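Long-range contact in parahox neighbor (PDB 5Z5M), which probably makes (S)-allantoin in urate breakdown, hydrolysing 5-hydroxyisourate and then stereoselectively decarboxylating the ureidoimidazoline product: residues I25-L36 / L52-S63. Residues are numbered along the deposited sequence; the frame is centred on the assembly and turned at random.
Sequences IYEHSAWVAEAL and LAAAMKAIVNKS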
ATOM      1  N   ILE A  25      -2.379  39.901   6.324  1.00 17.27           N
ATOM      2  CA  ILE A  25      -2.351  38.469   6.024  1.00 17.59           C
ATOM      3  C   ILE A  25      -1.141  38.123   5.157  1.00 15.53           C
ATOM      4  O   ILE A  25      -0.398  37.184   5.450  1.00 19.53           O
ATOM      5  CB  ILE A  25      -3.641  38.022   5.311  1.00 13.04           C
ATOM      6  CG1 ILE A  25      -4.853  38.147   6.246  1.00 21.20           C
ATOM      7  CG2 ILE A  25      -3.503  36.597   4.807  1.00 16.42           C
ATOM      8  CD1 ILE A  25      -4.612  37.635   7.665  1.00 16.35           C
ATOM      9  N   TYR A  26      -0.953  38.892   4.089  1.00 14.55           N
ATOM     10  CA  TYR A  26       0.282  38.851   3.321  1.00 20.59           C
ATOM     11  C   TYR A  26       1.114  40.072   3.701  1.00 28.63           C
ATOM     12  O   TYR A  26       0.610  41.199   3.743  1.00 17.23           O
ATOM     13  CB  TYR A  26       0.001  38.806   1.815  1.00 20.96           C
ATOM     14  CG  TYR A  26      -0.623  37.502   1.344  1.00 19.21           C
ATOM     15  CD1 TYR A  26      -2.005  37.332   1.328  1.00 14.23           C
ATOM     16  CD2 TYR A  26       0.172  36.445   0.913  1.00 17.51           C
ATOM     17  CE1 TYR A  26      -2.575  36.145   0.896  1.00 13.88           C
ATOM     18  CE2 TYR A  26      -0.391  35.253   0.482  1.00 20.90           C
ATOM     19  CZ  TYR A  26      -1.764  35.109   0.479  1.00 16.04           C
ATOM     20  OH  TYR A  26      -2.322  33.921   0.053  1.00 11.76           O
ATOM     21  N   GLU A  27       2.386  39.826   3.993  1.00 21.89           N
ATOM     22  CA  GLU A  27       3.283  40.827   4.559  1.00 28.83           C
ATOM     23  C   GLU A  27       3.447  42.057   3.679  1.00 20.77           C
ATOM     24  O   GLU A  27       3.844  41.951   2.516  1.00 22.22           O
ATOM     25  CB  GLU A  27       4.659  40.208   4.820  1.00 36.97           C
ATOM     26  CG  GLU A  27       5.506  40.961   5.825  1.00 41.63           C
ATOM     27  CD  GLU A  27       5.120  40.647   7.259  1.00 57.27           C
ATOM     28  OE1 GLU A  27       4.230  39.795   7.467  1.00 43.78           O
ATOM     29  OE2 GLU A  27       5.711  41.251   8.179  1.00 68.44           O
ATOM     30  N   HIS A  28       3.145  43.221   4.253  1.00 27.40           N
ATOM     31  CA  HIS A  28       3.279  44.506   3.568  1.00 34.11           C
ATOM     32  C   HIS A  28       2.581  44.483   2.220  1.00 32.33           C
ATOM     33  O   HIS A  28       3.076  45.051   1.247  1.00 34.56           O
ATOM     34  CB  HIS A  28       4.753  44.872   3.384  1.00 39.00           C
ATOM     35  CG  HIS A  28       5.527  44.923   4.665  1.00 42.11           C
ATOM     36  ND1 HIS A  28       4.940  44.760   5.898  1.00 52.17           N
ATOM     37  CD2 HIS A  28       6.849  45.115   4.899  1.00 52.41           C
ATOM     38  CE1 HIS A  28       5.863  44.851   6.841  1.00 59.87           C
ATOM     39  NE2 HIS A  28       7.028  45.066   6.259  1.00 51.41           N
ATOM     40  N   SER A  29       1.436  43.810   2.169  1.00 23.63           N
ATOM     41  CA  SER A  29       0.713  43.632   0.921  1.00 19.08           C
ATOM     42  C   SER A  29      -0.770  43.910   1.109  1.00 26.31           C
ATOM     43  O   SER A  29      -1.609  43.040   0.878  1.00 22.52           O
ATOM     44  CB  SER A  29       0.924  42.215   0.384  1.00 28.39           C
ATOM     45  OG  SER A  29       2.301  41.959   0.176  1.00 26.09           O
ATOM     46  N   ALA A  30      -1.088  45.133   1.523  1.00 21.79           N
ATOM     47  CA  ALA A  30      -2.475  45.530   1.730  1.00 27.43           C
ATOM     48  C   ALA A  30      -3.259  45.504   0.418  1.00 19.90           C
ATOM     49  O   ALA A  30      -4.488  45.431   0.431  1.00 20.62           O
ATOM     50  CB  ALA A  30      -2.548  46.913   2.364  1.00 21.60           C
ATOM     51  N   TRP A  31      -2.548  45.559  -0.707  1.00 17.36           N
ATOM     52  CA  TRP A  31      -3.190  45.528  -2.018  1.00 22.31           C
ATOM     53  C   TRP A  31      -4.009  44.255  -2.235  1.00 19.12           C
ATOM     54  O   TRP A  31      -4.991  44.268  -2.980  1.00 19.25           O
ATOM     55  CB  TRP A  31      -2.155  45.684  -3.143  1.00 15.69           C
ATOM     56  CG  TRP A  31      -1.071  44.638  -3.191  1.00 25.36           C
ATOM     57  CD1 TRP A  31       0.132  44.674  -2.547  1.00 18.43           C
ATOM     58  CD2 TRP A  31      -1.081  43.422  -3.952  1.00 18.16           C
ATOM     59  NE1 TRP A  31       0.864  43.551  -2.843  1.00 18.57           N
ATOM     60  CE2 TRP A  31       0.144  42.765  -3.706  1.00 23.74           C
ATOM     61  CE3 TRP A  31      -2.008  42.820  -4.809  1.00 21.81           C
ATOM     62  CZ2 TRP A  31       0.466  41.540  -4.286  1.00 28.01           C
ATOM     63  CZ3 TRP A  31      -1.686  41.599  -5.385  1.00 20.31           C
ATOM     64  CH2 TRP A  31      -0.460  40.973  -5.119  1.00 22.91           C
ATOM     65  N   VAL A  32      -3.612  43.163  -1.584  1.00 19.71           N
ATOM     66  CA  VAL A  32      -4.346  41.907  -1.696  1.00 14.43           C
ATOM     67  C   VAL A  32      -5.744  42.067  -1.116  1.00 16.48           C
ATOM     68  O   VAL A  32      -6.732  41.681  -1.740  1.00 18.66           O
ATOM     69  CB  VAL A  32      -3.638  40.742  -0.971  1.00 15.10           C
ATOM     70  CG1 VAL A  32      -4.431  39.455  -1.149  1.00 14.24           C
ATOM     71  CG2 VAL A  32      -2.218  40.563  -1.491  1.00 18.26           C
ATOM     72  N   ALA A  33      -5.816  42.636   0.083  1.00 19.86           N
ATOM     73  CA  ALA A  33      -7.089  42.843   0.765  1.00 19.03           C
ATOM     74  C   ALA A  33      -7.935  43.877   0.035  1.00 26.08           C
ATOM     75  O   ALA A  33      -9.167  43.799   0.016  1.00 15.74           O
ATOM     76  CB  ALA A  33      -6.850  43.270   2.211  1.00 17.07           C
ATOM     77  N   GLU A  34      -7.259  44.845  -0.575  1.00 20.79           N
ATOM     78  CA  GLU A  34      -7.940  45.876  -1.342  1.00 27.31           C
ATOM     79  C   GLU A  34      -8.661  45.273  -2.537  1.00 22.33           C
ATOM     80  O   GLU A  34      -9.861  45.475  -2.705  1.00 20.67           O
ATOM     81  CB  GLU A  34      -6.948  46.942  -1.794  1.00 26.59           C
ATOM     82  CG  GLU A  34      -6.426  47.773  -0.648  1.00 38.33           C
ATOM     83  CD  GLU A  34      -7.542  48.391   0.176  1.00 53.24           C
ATOM     84  OE1 GLU A  34      -8.504  48.915  -0.425  1.00 59.09           O
ATOM     85  OE2 GLU A  34      -7.455  48.353   1.422  1.00 40.24           O
ATOM     86  N   ALA A  35      -7.927  44.518  -3.351  1.00 17.64           N
ATOM     87  CA  ALA A  35      -8.509  43.818  -4.489  1.00 14.06           C
ATOM     88  C   ALA A  35      -9.674  42.927  -4.051  1.00 13.86           C
ATOM     89  O   ALA A  35     -10.682  42.830  -4.745  1.00 22.10           O
ATOM     90  CB  ALA A  35      -7.447  42.996  -5.205  1.00 16.35           C
ATOM     91  N   LEU A  36      -9.543  42.305  -2.883  1.00 17.84           N
ATOM     92  CA  LEU A  36     -10.585  41.418  -2.365  1.00 16.34           C
ATOM     93  C   LEU A  36     -11.914  42.136  -2.118  1.00 17.57           C
ATOM     94  O   LEU A  36     -12.956  41.725  -2.631  1.00 27.76           O
ATOM     95  CB  LEU A  36     -10.122  40.752  -1.068  1.00 11.81           C
ATOM     96  CG  LEU A  36     -11.100  39.728  -0.490  1.00 14.59           C
ATOM     97  CD1 LEU A  36     -11.115  38.456  -1.327  1.00 18.12           C
ATOM     98  CD2 LEU A  36     -10.813  39.414   0.974  1.00 24.17           C
ATOM     99  N   LEU A  52     -12.241  32.044   1.809  1.00  6.62           N
ATOM    100  CA  LEU A  52     -11.605  33.337   2.013  1.00  8.64           C
ATOM    101  C   LEU A  52     -10.116  33.246   1.676  1.00  9.71           C
ATOM    102  O   LEU A  52      -9.573  34.099   0.972  1.00  8.02           O
ATOM    103  CB  LEU A  52     -11.813  33.813   3.456  1.00  6.80           C
ATOM    104  CG  LEU A  52     -11.031  35.068   3.852  1.00  7.51           C
ATOM    105  CD1 LEU A  52     -11.378  36.234   2.922  1.00 13.94           C
ATOM    106  CD2 LEU A  52     -11.301  35.419   5.304  1.00 13.99           C
ATOM    107  N   ALA A  53      -9.470  32.192   2.163  1.00  9.52           N
ATOM    108  CA  ALA A  53      -8.059  31.954   1.876  1.00 11.50           C
ATOM    109  C   ALA A  53      -7.829  31.753   0.382  1.00  9.80           C
ATOM    110  O   ALA A  53      -6.861  32.271  -0.177  1.00  9.17           O
ATOM    111  CB  ALA A  53      -7.554  30.744   2.654  1.00  7.62           C
ATOM    112  N   ALA A  54      -8.730  31.002  -0.252  1.00 10.28           N
ATOM    113  CA  ALA A  54      -8.640  30.702  -1.679  1.00  7.75           C
ATOM    114  C   ALA A  54      -8.765  31.968  -2.514  1.00  7.44           C
ATOM    115  O   ALA A  54      -8.079  32.126  -3.523  1.00 13.34           O
ATOM    116  CB  ALA A  54      -9.725  29.702  -2.081  1.00  8.19           C
ATOM    117  N   ALA A  55      -9.669  32.847  -2.092  1.00 10.14           N
ATOM    118  CA  ALA A  55      -9.913  34.109  -2.775  1.00  9.83           C
ATOM    119  C   ALA A  55      -8.675  35.013  -2.746  1.00 11.59           C
ATOM    120  O   ALA A  55      -8.311  35.612  -3.756  1.00 13.63           O
ATOM    121  CB  ALA A  55     -11.101  34.815  -2.154  1.00  8.57           C
ATOM    122  N   MET A  56      -8.033  35.113  -1.585  1.00 11.99           N
ATOM    123  CA  MET A  56      -6.845  35.951  -1.452  1.00 13.19           C
ATOM    124  C   MET A  56      -5.663  35.333  -2.189  1.00 15.00           C
ATOM    125  O   MET A  56      -4.879  36.045  -2.820  1.00 13.27           O
ATOM    126  CB  MET A  56      -6.505  36.175   0.025  1.00 14.15           C
ATOM    127  CG  MET A  56      -7.631  36.874   0.787  1.00 15.73           C
ATOM    128  SD  MET A  56      -7.257  37.241   2.513  1.00 23.99           S
ATOM    129  CE  MET A  56      -5.990  38.487   2.308  1.00 19.38           C
ATOM    130  N   LYS A  57      -5.554  34.009  -2.118  1.00 13.48           N
ATOM    131  CA  LYS A  57      -4.512  33.279  -2.836  1.00 11.17           C
ATOM    132  C   LYS A  57      -4.620  33.525  -4.339  1.00 12.65           C
ATOM    133  O   LYS A  57      -3.611  33.733  -5.017  1.00 12.70           O
ATOM    134  CB  LYS A  57      -4.602  31.778  -2.541  1.00 10.77           C
ATOM    135  CG  LYS A  57      -3.493  30.945  -3.171  1.00 17.92           C
ATOM    136  CD  LYS A  57      -3.627  29.470  -2.792  1.00 19.92           C
ATOM    137  CE  LYS A  57      -2.514  28.638  -3.409  1.00 36.09           C
ATOM    138  NZ  LYS A  57      -2.574  27.212  -2.977  1.00 40.31           N
ATOM    139  N   ALA A  58      -5.846  33.497  -4.852  1.00  9.63           N
ATOM    140  CA  ALA A  58      -6.097  33.725  -6.274  1.00 15.99           C
ATOM    141  C   ALA A  58      -5.635  35.113  -6.712  1.00 15.01           C
ATOM    142  O   ALA A  58      -5.031  35.267  -7.774  1.00 12.15           O
ATOM    143  CB  ALA A  58      -7.572  33.543  -6.588  1.00 17.03           C
ATOM    144  N   ILE A  59      -5.926  36.117  -5.888  1.00 13.36           N
ATOM    145  CA  ILE A  59      -5.489  37.487  -6.153  1.00  9.14           C
ATOM    146  C   ILE A  59      -3.967  37.565  -6.260  1.00 12.48           C
ATOM    147  O   ILE A  59      -3.423  38.180  -7.181  1.00 15.54           O
ATOM    148  CB  ILE A  59      -5.988  38.453  -5.057  1.00  9.35           C
ATOM    149  CG1 ILE A  59      -7.508  38.594  -5.153  1.00 16.98           C
ATOM    150  CG2 ILE A  59      -5.309  39.825  -5.182  1.00 11.19           C
ATOM    151  CD1 ILE A  59      -8.127  39.419  -4.045  1.00 17.21           C
ATOM    152  N   VAL A  60      -3.279  36.912  -5.334  1.00  7.22           N
ATOM    153  CA  VAL A  60      -1.822  36.884  -5.374  1.00 10.29           C
ATOM    154  C   VAL A  60      -1.317  36.160  -6.621  1.00 13.51           C
ATOM    155  O   VAL A  60      -0.455  36.669  -7.344  1.00 12.83           O
ATOM    156  CB  VAL A  60      -1.233  36.213  -4.119  1.00 11.16           C
ATOM    157  CG1 VAL A  60       0.269  36.001  -4.283  1.00 11.28           C
ATOM    158  CG2 VAL A  60      -1.525  37.063  -2.877  1.00  8.96           C
ATOM    159  N   ASN A  61      -1.868  34.980  -6.881  1.00 16.33           N
ATOM    160  CA  ASN A  61      -1.407  34.152  -7.989  1.00 18.11           C
ATOM    161  C   ASN A  61      -1.596  34.820  -9.347  1.00 17.14           C
ATOM    162  O   ASN A  61      -0.836  34.566 -10.283  1.00 19.19           O
ATOM    163  CB  ASN A  61      -2.117  32.795  -7.973  1.00 23.59           C
ATOM    164  CG  ASN A  61      -1.514  31.836  -6.959  1.00 19.60           C
ATOM    165  OD1 ASN A  61      -0.409  32.054  -6.455  1.00 29.81           O
ATOM    166  ND2 ASN A  61      -2.239  30.768  -6.655  1.00 37.74           N
ATOM    167  N   LYS A  62      -2.598  35.686  -9.458  1.00 13.49           N
ATOM    168  CA  LYS A  62      -2.859  36.344 -10.729  1.00 20.40           C
ATOM    169  C   LYS A  62      -2.081  37.654 -10.880  1.00 18.50           C
ATOM    170  O   LYS A  62      -2.224  38.352 -11.882  1.00 25.06           O
ATOM    171  CB  LYS A  62      -4.364  36.583 -10.893  1.00 16.17           C
ATOM    172  CG  LYS A  62      -5.141  35.294 -11.124  1.00 24.99           C
ATOM    173  CD  LYS A  62      -6.644  35.517 -11.132  1.00 40.70           C
ATOM    174  CE  LYS A  62      -7.390  34.188 -11.120  1.00 53.44           C
ATOM    175  NZ  LYS A  62      -8.866  34.365 -11.043  1.00 34.14           N
ATOM    176  N   SER A  63      -1.256  37.980  -9.890  1.00 17.71           N
ATOM    177  CA  SER A  63      -0.477  39.216  -9.927  1.00 22.95           C
ATOM    178  C   SER A  63       0.798  39.038 -10.752  1.00 17.81           C
ATOM    179  O   SER A  63       1.163  37.919 -11.100  1.00 18.11           O
ATOM    180  CB  SER A  63      -0.135  39.680  -8.506  1.00 15.31           C
ATOM    181  OG  SER A  63       0.820  38.826  -7.890  1.00 20.59           O
TER
HETATM  182  O   HOH W   1      -4.605  32.864   1.236  1.00 12.26           O
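Leu36 and Ile59 interlock as knobs into holes where helices 30-38 and 49-61 of the all-helical OHCU decarboxylase domain cross; the axes of segments 30-36 and 52-61 are inclined at 113° and approach to 9.4 Å. The pair illustrates how steeply crossing helices can each lodge one knob in the other. Leu36 settles among Leu52, Ala55, Met56 and Ile59, its branches dividing the hole: CD1 touches Ala55 CB at 3.7 Å, while CD2 meets Leu52 CD1. Ile59 returns the insertion among Trp31, Val32, Ala35 and Leu36. With CG1 anti to the carbonyl carbon (chi1 -69°) and the chain extended beyond it, Ile59 CD1 is carried against Leu36 N (3.4 Å) and Val32 O, and CG2 leans on Ala35 CB.

The turn leading into helix 30-38 widens this apolar contact. Tyr26 opens a type II turn and sends its ring across to helix 49-61, where Val60 CG2 makes a CH-pi contact over the middle of one face, 3.9 Å from the centroid. Met56 CB lies at the ring's edge, and a bend at chi3 (68°) brings Met56 CE between Ile25 CB and Val32 CG1. Tyr26 OH is hydrogen-bonded to His163 ND1 of helix 151-173 and, at 2.8 Å, to a water that donates to Ala53 O. Replacing Tyr26 with an alanine would probably leave Val60 CG2 without its aromatic face, and His163 and the bridging water without their phenol partner.

At the far end Trp31 slants its six-membered ring against Ser63, Trp31 CH2 lying 3.6 Å from Ser63 CB. Ser63 OG turns back on the end of helix 49-61 and donates to Val60 O at 2.6 Å, in the carbonyl plane on a lone pair.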